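Local coordinates for ankyrin repeat and SAM domain-containing protein 4B (Mus musculus, PDB 5F3X) that probably acts as a scaffold that binds partner proteins through its ankyrin repeats, its SAM domain and a C-terminal PDZ-binding tail, at residues Ala37-Ser42 with Ser61-Arg66; Asp45-His50 with Gly54-Val59. One frame throughout, in Å; residues are numbered along the deposited sequence.

Contact 1. Residues Ala37-Ser42 with Ser61-Arg66; sequences ALLLCS and SAIDKR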
loop_
_atom_site.group_PDB
_atom_site.type_symbol
_atom_site.label_atom_id
_atom_site.label_comp_id
_atom_site.label_asym_id
_atom_site.label_seq_id
_atom_site.Cartn_x
_atom_site.Cartn_y
_atom_site.Cartn_z
ATOM N N ALA B 37 7.657 -20.408 12.546
ATOM C CA ALA B 37 8.670 -21.288 13.090
ATOM C C ALA B 37 10.059 -20.887 12.620
ATOM O O ALA B 37 11.034 -21.028 13.376
ATOM C CB ALA B 37 8.374 -22.734 12.701
ATOM N N LEU B 38 10.166 -20.381 11.389
ATOM C CA LEU B 38 11.467 -20.001 10.854
ATOM C C LEU B 38 12.150 -18.972 11.750
ATOM O O LEU B 38 13.342 -19.106 12.064
ATOM C CB LEU B 38 11.309 -19.472 9.431
ATOM C CG LEU B 38 12.633 -19.120 8.765
ATOM C CD1 LEU B 38 13.564 -20.341 8.848
ATOM C CD2 LEU B 38 12.419 -18.624 7.325
ATOM N N LEU B 39 11.401 -17.955 12.203
ATOM C CA LEU B 39 11.993 -16.923 13.050
ATOM C C LEU B 39 12.394 -17.454 14.423
ATOM O O LEU B 39 13.188 -16.809 15.109
ATOM C CB LEU B 39 11.042 -15.729 13.212
ATOM C CG LEU B 39 10.428 -15.104 11.942
ATOM C CD1 LEU B 39 9.816 -13.753 12.227
ATOM C CD2 LEU B 39 11.430 -15.002 10.812
ATOM N N LEU B 40 11.881 -18.616 14.832
ATOM C CA LEU B 40 12.298 -19.302 16.057
ATOM C C LEU B 40 13.561 -20.154 15.878
ATOM O O LEU B 40 13.950 -20.879 16.808
ATOM C CB LEU B 40 11.170 -20.211 16.562
ATOM C CG LEU B 40 9.848 -19.645 17.077
ATOM C CD1 LEU B 40 8.983 -20.787 17.648
ATOM C CD2 LEU B 40 10.089 -18.588 18.126
ATOM N N CYS B 41 14.168 -20.136 14.690
ATOM C CA CYS B 41 15.288 -21.010 14.365
ATOM C C CYS B 41 16.630 -20.335 14.619
ATOM O O CYS B 41 16.825 -19.138 14.340
ATOM C CB CYS B 41 15.212 -21.470 12.908
ATOM S SG CYS B 41 13.996 -22.765 12.667
ATOM N N SER B 42 17.554 -21.117 15.145
ATOM C CA SER B 42 18.908 -20.648 15.348
ATOM C C SER B 42 19.803 -21.148 14.228
ATOM O O SER B 42 19.435 -22.034 13.443
ATOM C CB SER B 42 19.445 -21.162 16.676
ATOM O OG SER B 42 19.591 -22.565 16.548
ATOM N N SER B 61 20.424 -13.452 8.444
ATOM C CA SER B 61 20.480 -12.020 8.195
ATOM C C SER B 61 19.090 -11.482 7.902
ATOM O O SER B 61 18.659 -10.490 8.499
ATOM C CB SER B 61 21.430 -11.741 7.036
ATOM O OG SER B 61 21.324 -10.410 6.569
ATOM N N ALA B 62 18.361 -12.156 7.006
ATOM C CA ALA B 62 17.029 -11.707 6.616
ATOM C C ALA B 62 16.056 -11.779 7.781
ATOM O O ALA B 62 15.207 -10.893 7.945
ATOM C CB ALA B 62 16.515 -12.548 5.448
ATOM N N ILE B 63 16.148 -12.845 8.583
ATOM C CA ILE B 63 15.287 -13.000 9.749
ATOM C C ILE B 63 15.526 -11.871 10.735
ATOM O O ILE B 63 14.599 -11.368 11.379
ATOM C CB ILE B 63 15.539 -14.374 10.394
ATOM C CG1 ILE B 63 14.990 -15.484 9.498
ATOM C CG2 ILE B 63 14.952 -14.448 11.813
ATOM C CD1 ILE B 63 15.623 -16.839 9.779
ATOM N N ASP B 64 16.772 -11.461 10.874
ATOM C CA ASP B 64 17.094 -10.482 11.892
ATOM C C ASP B 64 16.707 -9.073 11.450
ATOM O O ASP B 64 16.217 -8.276 12.264
ATOM C CB ASP B 64 18.575 -10.575 12.222
ATOM C CG ASP B 64 19.024 -9.458 13.107
ATOM O OD1 ASP B 64 18.809 -9.568 14.338
ATOM O OD2 ASP B 64 19.560 -8.462 12.556
ATOM N N LYS B 65 16.927 -8.754 10.174
ATOM C CA LYS B 65 16.433 -7.500 9.621
ATOM C C LYS B 65 14.932 -7.363 9.840
ATOM O O LYS B 65 14.448 -6.303 10.247
ATOM C CB LYS B 65 16.773 -7.422 8.128
ATOM C CG LYS B 65 18.250 -7.480 7.835
ATOM C CD LYS B 65 18.637 -6.908 6.487
ATOM C CE LYS B 65 20.161 -6.659 6.486
ATOM N NZ LYS B 65 20.712 -5.835 5.349
ATOM N N ARG B 66 14.182 -8.442 9.590
ATOM C CA ARG B 66 12.728 -8.419 9.746
ATOM C C ARG B 66 12.309 -8.289 11.207
ATOM O O ARG B 66 11.364 -7.560 11.513
ATOM C CB ARG B 66 12.113 -9.683 9.146
ATOM C CG ARG B 66 10.584 -9.866 9.402
ATOM C CD ARG B 66 10.089 -11.151 8.721
ATOM N NE ARG B 66 8.636 -11.341 8.645
ATOM C CZ ARG B 66 7.879 -10.838 7.679
ATOM N NH1 ARG B 66 8.424 -10.080 6.735
ATOM N NH2 ARG B 66 6.584 -11.073 7.661
#

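Contact 2. Residues Asp45-His50 with Gly54-Val59; sequences DLQNIH and GPRKKV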
loop_
_atom_site.group_PDB
_atom_site.type_symbol
_atom_site.label_atom_id
_atom_site.label_comp_id
_atom_site.label_asym_id
_atom_site.label_seq_id
_atom_site.Cartn_x
_atom_site.Cartn_y
_atom_site.Cartn_z
ATOM N N ASP B 45 19.712 -24.806 14.752
ATOM C CA ASP B 45 18.500 -25.399 14.193
ATOM C C ASP B 45 18.649 -25.637 12.691
ATOM O O ASP B 45 18.297 -26.708 12.180
ATOM C CB ASP B 45 17.302 -24.494 14.478
ATOM C CG ASP B 45 16.825 -24.587 15.913
ATOM O OD1 ASP B 45 16.623 -25.719 16.407
ATOM O OD2 ASP B 45 16.669 -23.526 16.556
ATOM N N LEU B 46 19.194 -24.648 11.969
ATOM C CA LEU B 46 19.295 -24.772 10.521
ATOM C C LEU B 46 20.424 -25.702 10.101
ATOM O O LEU B 46 20.378 -26.270 9.000
ATOM C CB LEU B 46 19.473 -23.395 9.880
ATOM C CG LEU B 46 18.306 -22.427 10.110
ATOM C CD1 LEU B 46 18.652 -21.028 9.657
ATOM C CD2 LEU B 46 17.013 -22.955 9.465
ATOM N N GLN B 47 21.460 -25.843 10.939
ATOM C CA GLN B 47 22.447 -26.895 10.720
ATOM C C GLN B 47 21.827 -28.274 10.874
ATOM O O GLN B 47 22.274 -29.228 10.232
ATOM C CB GLN B 47 23.598 -26.771 11.708
ATOM C CG GLN B 47 24.793 -25.984 11.251
ATOM C CD GLN B 47 25.899 -26.005 12.297
ATOM O OE1 GLN B 47 26.831 -26.797 12.202
ATOM N NE2 GLN B 47 25.790 -25.145 13.304
ATOM N N ASN B 48 20.816 -28.408 11.732
ATOM C CA ASN B 48 20.233 -29.725 11.946
ATOM C C ASN B 48 19.507 -30.228 10.701
ATOM O O ASN B 48 19.496 -31.437 10.442
ATOM C CB ASN B 48 19.319 -29.700 13.170
ATOM C CG ASN B 48 20.106 -29.750 14.478
ATOM O OD1 ASN B 48 21.244 -30.225 14.510
ATOM N ND2 ASN B 48 19.501 -29.270 15.560
ATOM N N ILE B 49 18.940 -29.330 9.901
ATOM C CA ILE B 49 18.276 -29.734 8.667
ATOM C C ILE B 49 19.239 -29.637 7.496
ATOM O O ILE B 49 18.807 -29.581 6.341
ATOM C CB ILE B 49 16.974 -28.952 8.416
ATOM C CG1 ILE B 49 17.216 -27.441 8.406
ATOM C CG2 ILE B 49 15.924 -29.370 9.456
ATOM C CD1 ILE B 49 16.027 -26.635 7.945
ATOM N N HIS B 50 20.540 -29.511 7.790
ATOM C CA HIS B 50 21.609 -29.612 6.778
ATOM C C HIS B 50 21.610 -28.437 5.800
ATOM O O HIS B 50 21.854 -28.611 4.604
ATOM C CB HIS B 50 21.528 -30.924 5.987
ATOM C CG HIS B 50 21.362 -32.140 6.837
ATOM N ND1 HIS B 50 22.435 -32.872 7.303
ATOM C CD2 HIS B 50 20.250 -32.756 7.304
ATOM C CE1 HIS B 50 21.988 -33.882 8.029
ATOM N NE2 HIS B 50 20.668 -33.835 8.045
ATOM N N GLY B 54 26.638 -20.845 3.935
ATOM C CA GLY B 54 26.289 -19.720 3.108
ATOM C C GLY B 54 24.837 -19.323 3.235
ATOM O O GLY B 54 24.516 -18.182 3.579
ATOM N N PRO B 55 23.915 -20.245 2.947
ATOM C CA PRO B 55 22.498 -19.867 3.054
ATOM C C PRO B 55 22.042 -19.688 4.480
ATOM O O PRO B 55 21.115 -18.913 4.717
ATOM C CB PRO B 55 21.752 -21.000 2.335
ATOM C CG PRO B 55 22.744 -22.024 2.004
ATOM C CD PRO B 55 24.114 -21.452 2.121
ATOM N N ARG B 56 22.680 -20.350 5.447
ATOM C CA ARG B 56 22.354 -20.090 6.846
ATOM C C ARG B 56 22.529 -18.616 7.166
ATOM O O ARG B 56 21.629 -17.981 7.723
ATOM C CB ARG B 56 23.231 -20.943 7.759
ATOM C CG ARG B 56 22.498 -22.034 8.499
ATOM C CD ARG B 56 23.413 -23.208 8.800
ATOM N NE ARG B 56 24.681 -22.814 9.421
ATOM C CZ ARG B 56 25.824 -23.460 9.220
ATOM N NH1 ARG B 56 25.837 -24.511 8.419
ATOM N NH2 ARG B 56 26.954 -23.059 9.798
ATOM N N LYS B 57 23.681 -18.044 6.780
ATOM C CA LYS B 57 23.940 -16.631 7.046
ATOM C C LYS B 57 22.925 -15.737 6.339
ATOM O O LYS B 57 22.419 -14.781 6.932
ATOM C CB LYS B 57 25.361 -16.279 6.629
ATOM C CG LYS B 57 26.468 -17.080 7.342
ATOM C CD LYS B 57 26.513 -16.853 8.859
ATOM C CE LYS B 57 25.783 -17.958 9.669
ATOM N NZ LYS B 57 25.314 -17.456 10.983
ATOM N N LYS B 58 22.593 -16.042 5.081
ATOM C CA LYS B 58 21.628 -15.218 4.360
ATOM C C LYS B 58 20.255 -15.294 5.006
ATOM O O LYS B 58 19.607 -14.265 5.222
ATOM C CB LYS B 58 21.562 -15.632 2.886
ATOM C CG LYS B 58 22.713 -15.070 2.039
ATOM C CD LYS B 58 23.001 -15.911 0.801
ATOM C CE LYS B 58 24.191 -15.327 0.049
ATOM N NZ LYS B 58 24.351 -15.942 -1.309
ATOM N N VAL B 59 19.799 -16.507 5.336
ATOM C CA VAL B 59 18.524 -16.663 6.044
ATOM C C VAL B 59 18.533 -15.880 7.355
ATOM O O VAL B 59 17.600 -15.129 7.648
ATOM C CB VAL B 59 18.206 -18.148 6.301
ATOM C CG1 VAL B 59 16.917 -18.261 6.990
ATOM C CG2 VAL B 59 18.081 -18.907 5.023
#

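Contact 1. Residues Ala37-Ser42 with Ser61-Arg66
With chi1 at -71°, I63 holds CG1 beside its backbone N and CG2 beside its carbonyl carbon, a setting that lets CD1 at the end of one branch meet L38 while CG2 meets L39. This meeting belongs to the hydrophobic core of the SAM domain, a five-helix bundle in which the long helix 53-71 packs against the shorter ones, here the last turn of helix 35-39. The CG1 branch ends in CD1, which lies 3.9 Å from L38 CG and equally near the carbonyl oxygen of L38. The other branch, CG2, comes within 3.7 Å of L39 CD2, and that same leucine methyl also touches I63 CG1, wedged against the root of the fork, the L39 and I63 side chains lying antiparallel to each other. L38 also packs on L12 and F15 of helix 11-18 and on I33. One turn further along, the extended R66 carries its guanidinium to the chain of a different protein, pairing there with an acidic side chain and hydrogen-bonding the backbone; K65 meets an acidic side chain of that protein too. The other methyl of L39, CD1, sits 4.4 Å from R66 CD, near the guanidinium plane and at its edge.

Contact 2. Residues Asp45-His50 with Gly54-Val59
Stacking sets the tone where Q47 meets R56: Q47 CG stands 3.3 Å above the guanidinium plane, over its centre, and is 3.4 Å from R56 CZ. The Q47 amide follows the same face, its plane only 24° from that of the guanidinium, with Q47 CD 4.0 Å from R56 NH2. A bend at chi3 (50°) of R56 brings the face of the guanidinium against the glutamine. Aliphatic contacts lie further in. R56 CG packs 3.6 Å from L46 CB, and L46 CD1 reaches V59 CG1 at 4.2 Å. In the SAM fold this joins helix 43-48 to the first turns of the long C-terminal helix 53-71, across a tight connection that begins with a Schellman motif, H50 taking positive phi as its C-prime residue. Polar bonds then fix the arginine from outside both segments: NH1 donates to the M51 carbonyl and NE forms a salt bridge with D43. Were R56 replaced by alanine, D43 would probably lose that charged mate and the M51 carbonyl its donor, and the face of the Q47 amide would be uncovered. Q47 NE2 makes a weak hydrogen bond to D43 OD2.

Contacts 1 and 2 share helix 53-71, the first using its middle and the second its beginning, against helices 35-39 and 43-48 that follow each other in the chain; one helix thus serves both core and surface. Contact 1 is deeply placed, its centre about 6 Å from the centre of the chain, and almost wholly aliphatic; contact 2, its centre about 11 Å from that of the chain, is partly buried and grades from a leucine-valine touch to a stacked arginine. Each includes an arginine: R66 turns to the chain of a different protein, whereas R56 is tied within its own fold. The sites adjoin, C41 CB lying 4.2 Å from L46 CD2, and S42 OG bonds the backbone N of D45 as N-cap of helix 43-48.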